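Local coordinates for protein prolyl oligopeptidase (PDB 1YR2) that probably hydrolyses oligopeptides after proline, and more slowly after alanine, as a serine peptidase of the prolyl oligopeptidase family, at residues E50-G54 with E55-D59; L64-V68 with R69-K73; A707-Q710 with A711-H715; D336-P339 with L340-V344; A72-A75 with A76-A80. All coordinates share one frame; numbering follows the deposited sequence.

Contact 1 of 5, residues E50-G54 with E55-D59; sequences EDHFG and EKVSD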
loop_
_atom_site.group_PDB
_atom_site.type_symbol
_atom_site.label_atom_id
_atom_site.label_comp_id
_atom_site.label_asym_id
_atom_site.label_seq_id
_atom_site.Cartn_x
_atom_site.Cartn_y
_atom_site.Cartn_z
ATOM N N GLU A 50 13.290 26.631 29.576
ATOM C CA GLU A 50 12.556 27.720 28.954
ATOM C C GLU A 50 11.175 27.809 29.552
ATOM O O GLU A 50 10.600 26.785 29.938
ATOM C CB GLU A 50 12.388 27.436 27.464
ATOM C CG GLU A 50 13.701 27.427 26.681
ATOM C CD GLU A 50 13.505 27.013 25.227
ATOM O OE1 GLU A 50 12.590 26.206 24.895
ATOM O OE2 GLU A 50 14.294 27.505 24.408
ATOM N N ASP A 51 10.626 29.022 29.589
ATOM C CA ASP A 51 9.245 29.233 30.015
ATOM C C ASP A 51 8.265 29.119 28.848
ATOM O O ASP A 51 8.372 29.850 27.892
ATOM C CB ASP A 51 9.070 30.623 30.622
ATOM C CG ASP A 51 9.978 30.871 31.820
ATOM O OD1 ASP A 51 10.071 30.008 32.716
ATOM O OD2 ASP A 51 10.616 31.932 31.969
ATOM N N HIS A 52 7.265 28.252 28.953
ATOM C CA HIS A 52 6.273 28.111 27.922
ATOM C C HIS A 52 4.925 28.099 28.637
ATOM O O HIS A 52 4.648 27.224 29.427
ATOM C CB HIS A 52 6.507 26.839 27.079
ATOM C CG HIS A 52 7.783 26.846 26.276
ATOM N ND1 HIS A 52 7.901 27.501 25.071
ATOM C CD2 HIS A 52 8.982 26.253 26.488
ATOM C CE1 HIS A 52 9.122 27.349 24.596
ATOM N NE2 HIS A 52 9.797 26.585 25.430
ATOM N N PHE A 53 4.116 29.127 28.414
ATOM C CA PHE A 53 2.747 29.191 28.923
ATOM C C PHE A 53 2.633 28.986 30.426
ATOM O O PHE A 53 1.722 28.289 30.888
ATOM C CB PHE A 53 1.909 28.171 28.156
ATOM C CG PHE A 53 1.929 28.385 26.655
ATOM C CD1 PHE A 53 1.371 29.536 26.105
ATOM C CD2 PHE A 53 2.525 27.458 25.805
ATOM C CE1 PHE A 53 1.387 29.752 24.726
ATOM C CE2 PHE A 53 2.536 27.663 24.423
ATOM C CZ PHE A 53 1.967 28.819 23.883
ATOM N N GLY A 54 3.577 29.578 31.174
ATOM C CA GLY A 54 3.624 29.464 32.634
ATOM C C GLY A 54 4.278 28.195 33.181
ATOM O O GLY A 54 4.313 27.956 34.411
ATOM N N GLU A 55 4.767 27.361 32.271
ATOM C CA GLU A 55 5.397 26.104 32.616
ATOM C C GLU A 55 6.914 26.157 32.309
ATOM O O GLU A 55 7.360 26.938 31.479
ATOM C CB GLU A 55 4.708 24.962 31.832
ATOM C CG GLU A 55 3.329 24.584 32.387
ATOM C CD GLU A 55 2.844 23.182 31.959
ATOM O OE1 GLU A 55 3.654 22.200 31.831
ATOM O OE2 GLU A 55 1.610 23.044 31.743
ATOM N N LYS A 56 7.710 25.346 32.993
ATOM C CA LYS A 56 9.109 25.210 32.674
ATOM C C LYS A 56 9.281 23.922 31.877
ATOM O O LYS A 56 8.701 22.884 32.253
ATOM C CB LYS A 56 9.966 25.156 33.933
ATOM C CG LYS A 56 9.706 26.241 34.958
ATOM C CD LYS A 56 10.115 27.590 34.448
ATOM C CE LYS A 56 10.379 28.614 35.581
ATOM N NZ LYS A 56 11.331 29.661 35.082
ATOM N N VAL A 57 10.080 23.994 30.808
ATOM C CA VAL A 57 10.412 22.870 29.933
ATOM C C VAL A 57 11.908 22.738 29.833
ATOM O O VAL A 57 12.570 23.642 29.347
ATOM C CB VAL A 57 9.931 23.099 28.518
ATOM C CG1 VAL A 57 10.305 21.897 27.603
ATOM C CG2 VAL A 57 8.475 23.327 28.520
ATOM N N SER A 58 12.440 21.609 30.288
ATOM C CA SER A 58 13.841 21.311 30.157
ATOM C C SER A 58 14.146 20.603 28.837
ATOM O O SER A 58 13.415 19.678 28.412
ATOM C CB SER A 58 14.265 20.442 31.336
ATOM O OG SER A 58 15.652 20.123 31.243
ATOM N N ASP A 59 15.257 20.998 28.203
ATOM C CA ASP A 59 15.678 20.428 26.921
ATOM C C ASP A 59 17.191 20.396 26.883
ATOM O O ASP A 59 17.831 21.175 26.185
ATOM C CB ASP A 59 15.068 21.259 25.781
ATOM C CG ASP A 59 15.186 20.611 24.418
ATOM O OD1 ASP A 59 15.828 19.548 24.287
ATOM O OD2 ASP A 59 14.610 21.114 23.414
HETATM O O HOH W 1 12.471 23.740 26.137
#
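Both D51 and K56 turn their side chains with CG opposite the carbonyl carbon (chi1 -58° and -49°), and a further bend of the lysine at chi2 (-67°) lays the two side by side, pointing the same way. K56 NZ thereby reaches D51 OD1 at 2.7 Å and uses the syn lone pair of that oxygen, a salt bridge across a non-hydrogen-bonded pair of an antiparallel hairpin. On the face carrying E50, H52, E55 and V57, the imidazole meets the valine at about a right angle, with H52 CD2 3.6 Å from V57 CG2. The ring is also fixed from within its own strand: H52 NE2 donates to E50 OE1 at 2.9 Å with the acceptor in the ring plane, although the carboxylate is met from above its own plane. Water 1 donates to both E50 OE1 and V57 O, tying this carboxylate to the partner strand, and E50 OE2 pairs with R62.

Paired backbone bonds join E50 with V57 and H52 with E55; H52 N to E55 O measures 2.8 Å. The chain reverses in a type I' turn from H52 to E55, with positive phi at F53 and G54. This two-stranded hairpin, strands 49-52 and 55-58, lies against helix 626-633: the F53 ring meets that of W629, V57 and E55 also touch W629, and E55 OE2 forms a salt bridge with R630.

Contact 2 of 5, residues L64-V68 with R69-K73; sequences LEADV and RTDAK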
loop_
_atom_site.group_PDB
_atom_site.type_symbol
_atom_site.label_atom_id
_atom_site.label_comp_id
_atom_site.label_asym_id
_atom_site.label_seq_id
_atom_site.Cartn_x
_atom_site.Cartn_y
_atom_site.Cartn_z
ATOM N N LEU A 64 21.832 17.937 20.174
ATOM C CA LEU A 64 21.706 16.740 19.336
ATOM C C LEU A 64 20.780 16.953 18.120
ATOM O O LEU A 64 20.663 16.077 17.248
ATOM C CB LEU A 64 21.268 15.538 20.163
ATOM C CG LEU A 64 22.384 14.818 20.904
ATOM C CD1 LEU A 64 21.755 13.871 21.886
ATOM C CD2 LEU A 64 23.285 14.078 19.986
ATOM N N GLU A 65 20.187 18.139 18.019
ATOM C CA GLU A 65 19.425 18.505 16.841
ATOM C C GLU A 65 20.326 18.952 15.663
ATOM O O GLU A 65 19.850 19.050 14.542
ATOM C CB GLU A 65 18.417 19.620 17.151
ATOM C CG GLU A 65 17.286 19.224 18.128
ATOM C CD GLU A 65 16.355 20.388 18.488
ATOM O OE1 GLU A 65 16.471 21.489 17.894
ATOM O OE2 GLU A 65 15.504 20.201 19.373
ATOM N N ALA A 66 21.595 19.253 15.919
ATOM C CA ALA A 66 22.479 19.745 14.863
ATOM C C ALA A 66 22.798 18.652 13.855
ATOM O O ALA A 66 22.771 17.460 14.174
ATOM C CB ALA A 66 23.759 20.324 15.427
ATOM N N ASP A 67 23.060 19.081 12.609
ATOM C CA ASP A 67 23.337 18.149 11.500
ATOM C C ASP A 67 24.649 17.348 11.744
ATOM O O ASP A 67 25.721 17.913 11.897
ATOM C CB ASP A 67 23.406 18.974 10.191
ATOM C CG ASP A 67 23.233 18.147 8.959
ATOM O OD1 ASP A 67 23.990 17.171 8.750
ATOM O OD2 ASP A 67 22.337 18.412 8.123
ATOM N N VAL A 68 24.558 16.022 11.725
ATOM C CA VAL A 68 25.698 15.157 11.948
ATOM C C VAL A 68 26.820 15.400 10.930
ATOM O O VAL A 68 27.966 15.134 11.226
ATOM C CB VAL A 68 25.290 13.666 11.912
ATOM C CG1 VAL A 68 25.075 13.195 10.493
ATOM C CG2 VAL A 68 26.305 12.812 12.630
ATOM N N ARG A 69 26.477 15.893 9.741
ATOM C CA ARG A 69 27.489 16.140 8.711
ATOM C C ARG A 69 28.353 17.377 8.958
ATOM O O ARG A 69 29.426 17.503 8.352
ATOM C CB ARG A 69 26.827 16.249 7.345
ATOM C CG ARG A 69 26.120 15.005 6.935
ATOM C CD ARG A 69 25.214 15.191 5.768
ATOM N NE ARG A 69 24.096 16.074 6.055
ATOM C CZ ARG A 69 23.203 16.444 5.159
ATOM N NH1 ARG A 69 23.291 16.028 3.900
ATOM N NH2 ARG A 69 22.213 17.244 5.512
ATOM N N THR A 70 27.881 18.307 9.793
ATOM C CA THR A 70 28.625 19.532 10.047
ATOM C C THR A 70 28.904 19.827 11.509
ATOM O O THR A 70 29.529 20.828 11.789
ATOM C CB THR A 70 27.928 20.745 9.408
ATOM O OG1 THR A 70 26.579 20.827 9.838
ATOM C CG2 THR A 70 27.821 20.585 7.878
ATOM N N ASP A 71 28.482 18.945 12.420
ATOM C CA ASP A 71 28.638 19.174 13.849
ATOM C C ASP A 71 29.419 18.009 14.448
ATOM O O ASP A 71 28.924 16.891 14.533
ATOM C CB ASP A 71 27.285 19.345 14.543
ATOM C CG ASP A 71 27.428 19.796 15.988
ATOM O OD1 ASP A 71 27.747 18.962 16.849
ATOM O OD2 ASP A 71 27.272 20.962 16.362
ATOM N N ALA A 72 30.666 18.296 14.825
ATOM C CA ALA A 72 31.566 17.323 15.453
ATOM C C ALA A 72 30.976 16.673 16.712
ATOM O O ALA A 72 31.197 15.488 16.941
ATOM C CB ALA A 72 32.883 17.991 15.799
ATOM N N LYS A 73 30.273 17.442 17.534
ATOM C CA LYS A 73 29.744 16.915 18.790
ATOM C C LYS A 73 28.719 15.816 18.470
ATOM O O LYS A 73 28.799 14.730 19.010
ATOM C CB LYS A 73 29.126 18.012 19.688
ATOM C CG LYS A 73 29.706 18.083 21.125
ATOM C CD LYS A 73 28.998 19.182 22.040
ATOM C CE LYS A 73 28.694 18.687 23.525
ATOM N NZ LYS A 73 27.224 18.756 23.950
#
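D67 and R69 meet through a side-on salt bridge in which each carboxylate oxygen takes its own nitrogen. R69 NE gives its hydrogen to D67 OD1 at 2.9 Å, almost straight at 174°, and R69 NH2 gives one to D67 OD2 at 2.9 Å; both use syn lone pairs. The two planes lie only 20° apart, so the charged groups are nearly coplanar. D67 OD1 has a second donor, the backbone R69 N at 3.0 Å, which approaches on the anti lone pair; this oxygen is thus held from both main chain and side chain. With CG anti to the backbone N (chi1 -161°), the carboxylate turns toward R69, within reach of its amide N-H.

The carbonyl of the same aspartate is also engaged: D67 O accepts from T70 N at 3.0 Å, while the bond from D71 N is weak. Replacing D67 by an alanine removes the carboxylate, and is likely to leave the R69 guanidinium and amide without this acceptor and the arginine freer to turn.

D71 stands at the N-cap of the following helix, where its OD1 accepts from V74 N. Its CG and OD2 both lie 3.7 Å from A66 CB, an apolar flank to the cap. The turn leads from the 3-10 segment ending at L64-E65 into helix 72-89; V68 packs back on V74 and V78 of that helix, and L64 touches both W77 and helix 664-675.

Contact 3 of 5, residues A707-Q710 with A711-H715; sequences ADVQ and AFLAH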
loop_
_atom_site.group_PDB
_atom_site.type_symbol
_atom_site.label_atom_id
_atom_site.label_comp_id
_atom_site.label_asym_id
_atom_site.label_seq_id
_atom_site.Cartn_x
_atom_site.Cartn_y
_atom_site.Cartn_z
ATOM N N ALA A 707 16.443 -7.917 10.774
ATOM C CA ALA A 707 17.008 -9.013 11.546
ATOM C C ALA A 707 17.447 -8.543 12.954
ATOM O O ALA A 707 17.218 -9.231 13.912
ATOM C CB ALA A 707 18.196 -9.620 10.823
ATOM N N ASP A 708 18.106 -7.396 13.029
ATOM C CA ASP A 708 18.539 -6.781 14.298
ATOM C C ASP A 708 17.337 -6.483 15.202
ATOM O O ASP A 708 17.293 -6.847 16.368
ATOM C CB ASP A 708 19.232 -5.450 14.020
ATOM C CG ASP A 708 20.707 -5.600 13.621
ATOM O OD1 ASP A 708 21.289 -6.731 13.696
ATOM O OD2 ASP A 708 21.384 -4.614 13.215
ATOM N N VAL A 709 16.376 -5.785 14.643
ATOM C CA VAL A 709 15.201 -5.398 15.419
ATOM C C VAL A 709 14.488 -6.646 15.877
ATOM O O VAL A 709 14.137 -6.765 17.034
ATOM C CB VAL A 709 14.281 -4.481 14.579
ATOM C CG1 VAL A 709 12.918 -4.249 15.227
ATOM C CG2 VAL A 709 14.950 -3.145 14.312
ATOM N N GLN A 710 14.206 -7.571 14.975
ATOM C CA GLN A 710 13.463 -8.735 15.394
ATOM C C GLN A 710 14.228 -9.637 16.369
ATOM O O GLN A 710 13.639 -10.264 17.235
ATOM C CB GLN A 710 12.907 -9.489 14.197
ATOM C CG GLN A 710 11.758 -8.738 13.543
ATOM C CD GLN A 710 11.054 -9.523 12.449
ATOM O OE1 GLN A 710 11.305 -10.746 12.274
ATOM N NE2 GLN A 710 10.141 -8.863 11.745
ATOM N N ALA A 711 15.528 -9.744 16.217
ATOM C CA ALA A 711 16.330 -10.492 17.192
ATOM C C ALA A 711 16.209 -9.846 18.579
ATOM O O ALA A 711 16.080 -10.555 19.583
ATOM C CB ALA A 711 17.785 -10.500 16.758
ATOM N N PHE A 712 16.274 -8.515 18.631
ATOM C CA PHE A 712 16.115 -7.761 19.900
ATOM C C PHE A 712 14.729 -8.032 20.488
ATOM O O PHE A 712 14.576 -8.450 21.638
ATOM C CB PHE A 712 16.347 -6.283 19.625
ATOM C CG PHE A 712 16.345 -5.401 20.834
ATOM C CD1 PHE A 712 15.182 -4.782 21.244
ATOM C CD2 PHE A 712 17.517 -5.092 21.470
ATOM C CE1 PHE A 712 15.222 -3.912 22.337
ATOM C CE2 PHE A 712 17.567 -4.212 22.564
ATOM C CZ PHE A 712 16.436 -3.638 22.990
ATOM N N LEU A 713 13.697 -7.810 19.706
ATOM C CA LEU A 713 12.328 -8.075 20.183
ATOM C C LEU A 713 12.116 -9.550 20.584
ATOM O O LEU A 713 11.433 -9.837 21.579
ATOM C CB LEU A 713 11.284 -7.672 19.128
ATOM C CG LEU A 713 11.343 -6.212 18.661
ATOM C CD1 LEU A 713 10.218 -5.917 17.634
ATOM C CD2 LEU A 713 11.247 -5.240 19.851
ATOM N N ALA A 714 12.640 -10.484 19.796
ATOM C CA ALA A 714 12.553 -11.914 20.147
ATOM C C ALA A 714 13.232 -12.250 21.461
ATOM O O ALA A 714 12.721 -13.010 22.245
ATOM C CB ALA A 714 13.196 -12.776 19.058
ATOM N N HIS A 715 14.414 -11.706 21.653
ATOM C CA HIS A 715 15.213 -11.972 22.858
ATOM C C HIS A 715 14.414 -11.568 24.103
ATOM O O HIS A 715 14.270 -12.349 25.039
ATOM C CB HIS A 715 16.507 -11.191 22.783
ATOM C CG HIS A 715 17.443 -11.480 23.910
ATOM N ND1 HIS A 715 18.081 -12.696 24.043
ATOM C CD2 HIS A 715 17.835 -10.727 24.965
ATOM C CE1 HIS A 715 18.839 -12.676 25.130
ATOM N NE2 HIS A 715 18.717 -11.492 25.704
#
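V709 and L713 lie side by side one helical turn apart, pointing the same way, with V709 CG1 4.0 Å from L713 CD1. Contact between side chains is therefore modest, and the backbone supplies the close approaches. L713 N donates to V709 O at 2.9 Å in an almost straight bond (179°), and A714 N to Q710 O at 2.8 Å; A711 N to A707 O and F712 N to D708 O complete the run of i to i+4 bonds. L713 CG sits 3.3 Å from V709 O, its chi1 of -57° placing CG beside the backbone N.

The packed side faces strand 649-654, where V709 and F712 rest on L651, helix 508-514, where L713 and A714 touch W513, and helix 95-105, where A707 and A711 touch R95. By contrast, H715 is exposed at the far end, though its ND1 still bonds to E94. Buried polar groups have outside partners: D708 is held by R95 and R686, Q710 NE2 by G509 O. The chemistry implies a helix with amides A711 to H715 bonded internally, V709 and F712 facing the central sheet of the alpha/beta-hydrolase domain, and a buried carboxylate probably stabilised as an anion by two arginines.

Contact 4 of 5, residues D336-P339 with L340-V344; sequences DGAP and LKKIV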
loop_
_atom_site.group_PDB
_atom_site.type_symbol
_atom_site.label_atom_id
_atom_site.label_comp_id
_atom_site.label_asym_id
_atom_site.label_seq_id
_atom_site.Cartn_x
_atom_site.Cartn_y
_atom_site.Cartn_z
ATOM N N ASP A 336 -20.634 11.498 -7.221
ATOM C CA ASP A 336 -21.596 12.618 -7.255
ATOM C C ASP A 336 -22.636 12.450 -6.162
ATOM O O ASP A 336 -23.458 11.523 -6.216
ATOM C CB ASP A 336 -22.223 12.694 -8.638
ATOM C CG ASP A 336 -23.225 13.832 -8.776
ATOM O OD1 ASP A 336 -22.916 14.965 -8.370
ATOM O OD2 ASP A 336 -24.355 13.648 -9.254
ATOM N N GLY A 337 -22.548 13.306 -5.145
ATOM C CA GLY A 337 -23.408 13.205 -3.967
ATOM C C GLY A 337 -23.092 11.989 -3.099
ATOM O O GLY A 337 -23.909 11.584 -2.278
ATOM N N ALA A 338 -21.907 11.420 -3.258
ATOM C CA ALA A 338 -21.555 10.118 -2.649
ATOM C C ALA A 338 -20.086 10.065 -2.311
ATOM O O ALA A 338 -19.270 9.555 -3.080
ATOM C CB ALA A 338 -21.900 8.965 -3.566
ATOM N N PRO A 339 -19.720 10.553 -1.141
ATOM C CA PRO A 339 -18.308 10.484 -0.750
ATOM C C PRO A 339 -17.689 9.076 -0.782
ATOM O O PRO A 339 -16.495 8.956 -1.076
ATOM C CB PRO A 339 -18.317 11.053 0.678
ATOM C CG PRO A 339 -19.549 11.936 0.720
ATOM C CD PRO A 339 -20.559 11.250 -0.149
ATOM N N LEU A 340 -18.472 8.049 -0.474
ATOM C CA LEU A 340 -18.010 6.645 -0.490
ATOM C C LEU A 340 -18.267 5.922 -1.819
ATOM O O LEU A 340 -18.001 4.721 -1.946
ATOM C CB LEU A 340 -18.656 5.874 0.650
ATOM C CG LEU A 340 -18.249 6.354 2.048
ATOM C CD1 LEU A 340 -18.745 5.371 3.089
ATOM C CD2 LEU A 340 -16.770 6.456 2.152
ATOM N N LYS A 341 -18.828 6.660 -2.763
ATOM C CA LYS A 341 -19.011 6.299 -4.184
ATOM C C LYS A 341 -20.188 5.349 -4.392
ATOM O O LYS A 341 -20.662 4.739 -3.449
ATOM C CB LYS A 341 -17.759 5.747 -4.881
ATOM C CG LYS A 341 -16.382 6.424 -4.633
ATOM C CD LYS A 341 -16.268 7.896 -4.939
ATOM C CE LYS A 341 -15.066 8.526 -4.143
ATOM N NZ LYS A 341 -13.728 7.874 -4.379
ATOM N N LYS A 342 -20.651 5.304 -5.634
ATOM C CA LYS A 342 -21.794 4.527 -6.080
ATOM C C LYS A 342 -21.573 4.104 -7.540
ATOM O O LYS A 342 -20.667 4.561 -8.213
ATOM C CB LYS A 342 -23.082 5.366 -5.917
ATOM C CG LYS A 342 -23.160 6.562 -6.796
ATOM C CD LYS A 342 -24.312 7.508 -6.430
ATOM C CE LYS A 342 -24.414 8.657 -7.430
ATOM N NZ LYS A 342 -25.415 9.654 -7.040
ATOM N N ILE A 343 -22.362 3.176 -8.018
ATOM C CA ILE A 343 -22.296 2.737 -9.402
ATOM C C ILE A 343 -23.492 3.256 -10.189
ATOM O O ILE A 343 -24.633 2.969 -9.846
ATOM C CB ILE A 343 -22.257 1.211 -9.448
ATOM C CG1 ILE A 343 -21.024 0.721 -8.651
ATOM C CG2 ILE A 343 -22.099 0.751 -10.911
ATOM C CD1 ILE A 343 -20.937 -0.745 -8.544
ATOM N N VAL A 344 -23.190 3.981 -11.247
ATOM C CA VAL A 344 -24.177 4.583 -12.133
ATOM C C VAL A 344 -24.100 3.959 -13.534
ATOM O O VAL A 344 -23.027 3.855 -14.148
ATOM C CB VAL A 344 -24.001 6.109 -12.223
ATOM C CG1 VAL A 344 -25.004 6.722 -13.174
ATOM C CG2 VAL A 344 -24.187 6.747 -10.871
#
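K342 reaches back across the loop to the main chain of D336: its NZ donates to D336 O at 2.8 Å, with a C=O...N angle of 165°, close to the direction of the carbonyl bond. On the way, K342 CD passes 4.0 Å from A338 CB, so the methyl flanks the aliphatic part of the lysine. The D336 carboxylate lies farther off, its OD2 4.7 Å from NZ, and at most would add a favourable field.

What positions the amine is an extended chain beyond CG, which itself sits between the backbone N and the carbonyl carbon (chi1 66°). A methionine in place of K342 would probably leave D336 O without this donor and the loop end less firmly tied to the strand.

Behind this first shell, a type I turn from A338 to K341 is closed by K341 N donating to A338 O at 2.9 Å, the donor standing above the carbonyl plane. K341 CE comes 3.4 Å from P339 O, while its NZ is bonded to Q319 OE1. L340 N is taken by E361 OE2. The turn and the start of strand 342-347 make the connection between the antiparallel strands 329-334 and 342-347, the middle pair of one four-stranded sheet, as in the blades of the beta-propeller of this peptidase family.

Contact 5 of 5, residues A72-A75 with A76-A80; sequences AKVA and AWVQA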
loop_
_atom_site.group_PDB
_atom_site.type_symbol
_atom_site.label_atom_id
_atom_site.label_comp_id
_atom_site.label_asym_id
_atom_site.label_seq_id
_atom_site.Cartn_x
_atom_site.Cartn_y
_atom_site.Cartn_z
ATOM N N ALA A 72 30.666 18.296 14.825
ATOM C CA ALA A 72 31.566 17.323 15.453
ATOM C C ALA A 72 30.976 16.673 16.712
ATOM O O ALA A 72 31.197 15.488 16.941
ATOM C CB ALA A 72 32.883 17.991 15.799
ATOM N N LYS A 73 30.273 17.442 17.534
ATOM C CA LYS A 73 29.744 16.915 18.790
ATOM C C LYS A 73 28.719 15.816 18.470
ATOM O O LYS A 73 28.799 14.730 19.010
ATOM C CB LYS A 73 29.126 18.012 19.688
ATOM C CG LYS A 73 29.706 18.083 21.125
ATOM C CD LYS A 73 28.998 19.182 22.040
ATOM C CE LYS A 73 28.694 18.687 23.525
ATOM N NZ LYS A 73 27.224 18.756 23.950
ATOM N N VAL A 74 27.798 16.098 17.556
ATOM C CA VAL A 74 26.761 15.114 17.150
ATOM C C VAL A 74 27.427 13.902 16.466
ATOM O O VAL A 74 27.102 12.751 16.747
ATOM C CB VAL A 74 25.679 15.771 16.240
ATOM C CG1 VAL A 74 24.688 14.753 15.735
ATOM C CG2 VAL A 74 24.927 16.878 16.989
ATOM N N ALA A 75 28.400 14.162 15.605
ATOM C CA ALA A 75 29.085 13.094 14.895
ATOM C C ALA A 75 29.735 12.150 15.901
ATOM O O ALA A 75 29.676 10.965 15.728
ATOM C CB ALA A 75 30.125 13.655 13.928
ATOM N N ALA A 76 30.325 12.691 16.952
ATOM C CA ALA A 76 31.041 11.884 17.946
ATOM C C ALA A 76 30.041 11.032 18.732
ATOM O O ALA A 76 30.290 9.871 19.006
ATOM C CB ALA A 76 31.835 12.785 18.916
ATOM N N TRP A 77 28.888 11.609 19.052
ATOM C CA TRP A 77 27.852 10.898 19.803
ATOM C C TRP A 77 27.297 9.775 18.935
ATOM O O TRP A 77 27.146 8.644 19.409
ATOM C CB TRP A 77 26.737 11.874 20.172
ATOM C CG TRP A 77 25.673 11.320 21.053
ATOM C CD1 TRP A 77 25.666 11.281 22.396
ATOM C CD2 TRP A 77 24.456 10.722 20.621
ATOM N NE1 TRP A 77 24.501 10.692 22.836
ATOM C CE2 TRP A 77 23.750 10.335 21.756
ATOM C CE3 TRP A 77 23.897 10.453 19.367
ATOM C CZ2 TRP A 77 22.510 9.709 21.682
ATOM C CZ3 TRP A 77 22.671 9.816 19.306
ATOM C CH2 TRP A 77 21.999 9.461 20.446
ATOM N N VAL A 78 27.001 10.095 17.670
ATOM C CA VAL A 78 26.489 9.114 16.730
ATOM C C VAL A 78 27.469 7.944 16.579
ATOM O O VAL A 78 27.071 6.779 16.621
ATOM C CB VAL A 78 26.152 9.753 15.359
ATOM C CG1 VAL A 78 26.036 8.680 14.255
ATOM C CG2 VAL A 78 24.866 10.544 15.464
ATOM N N GLN A 79 28.759 8.235 16.425
ATOM C CA GLN A 79 29.736 7.157 16.234
ATOM C C GLN A 79 29.768 6.199 17.451
ATOM O O GLN A 79 29.755 4.989 17.274
ATOM C CB GLN A 79 31.137 7.768 15.962
ATOM C CG GLN A 79 32.298 6.776 15.909
ATOM C CD GLN A 79 33.554 7.384 15.215
ATOM O OE1 GLN A 79 33.467 7.876 14.069
ATOM N NE2 GLN A 79 34.706 7.342 15.898
ATOM N N ALA A 80 29.796 6.776 18.659
ATOM C CA ALA A 80 29.792 6.039 19.929
ATOM C C ALA A 80 28.504 5.227 20.148
ATOM O O ALA A 80 28.571 4.052 20.502
ATOM C CB ALA A 80 30.058 7.008 21.139
#
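The first turns of helix 72-89 are regular alpha helix, with i to i+4 bonds, in which V74 and V78 share one side and each carbonyl meets the amide four residues on. V78 N donates to V74 O at 2.8 Å in a nearly straight bond, and Q79 N to A75 O at 3.0 Å. Nearer the start, A76 N reaches A72 O at 2.9 Å and also makes a weak bond to K73 O at 3.3 Å, while W77 N takes K73 O as its main acceptor at 3.1 Å. K73 O therefore receives one ordinary and one weak donor.

Among side chains, V74 CG1 and V78 CG2 are 4.2 Å apart, a loose apolar touch. V78 CG2 lies closer to the backbone, 3.4 Å from V74 O, since chi1 of 162° sets this methyl beside the backbone N. W77 carries its indole off the helix with CG anti to N (chi1 -174°), so that CB alone stays near the preceding turn, 3.6 Å from V74 O; the NE1 is satisfied by S43 OG.

The alanines A72 and A76 lie on the exposed side, whereas V74, W77 and V78 all face F667 of helix 664-675, with the W77 and F667 rings meeting at about 50°. The loop before the helix adds to the same apolar side, and K73 makes a cation-pi contact with W63.

The touching residues of contact 3 are all buried, contacts 1, 2 and 4 lie at the surface, and contact 5 is partly buried. Contacts 2 and 5 hold the same element, helix 72-89: they share A72 and K73, their centres are 7 Å apart, and V68 CG2 packs 3.9 Å from V78 CG2. Contact 1 precedes them in the chain and touches contact 2 where the acidic D59 and E65 come near each other, with K668 pairing to both. Contact 4 stands apart in the propeller, its centre about 55 Å from that of contact 5. Chemistry follows place: contacts 1 and 2 use salt bridges, contact 4 a lysine-to-carbonyl bond, and the helical contacts 3 and 5 backbone bonds with valine-centred apolar pairs.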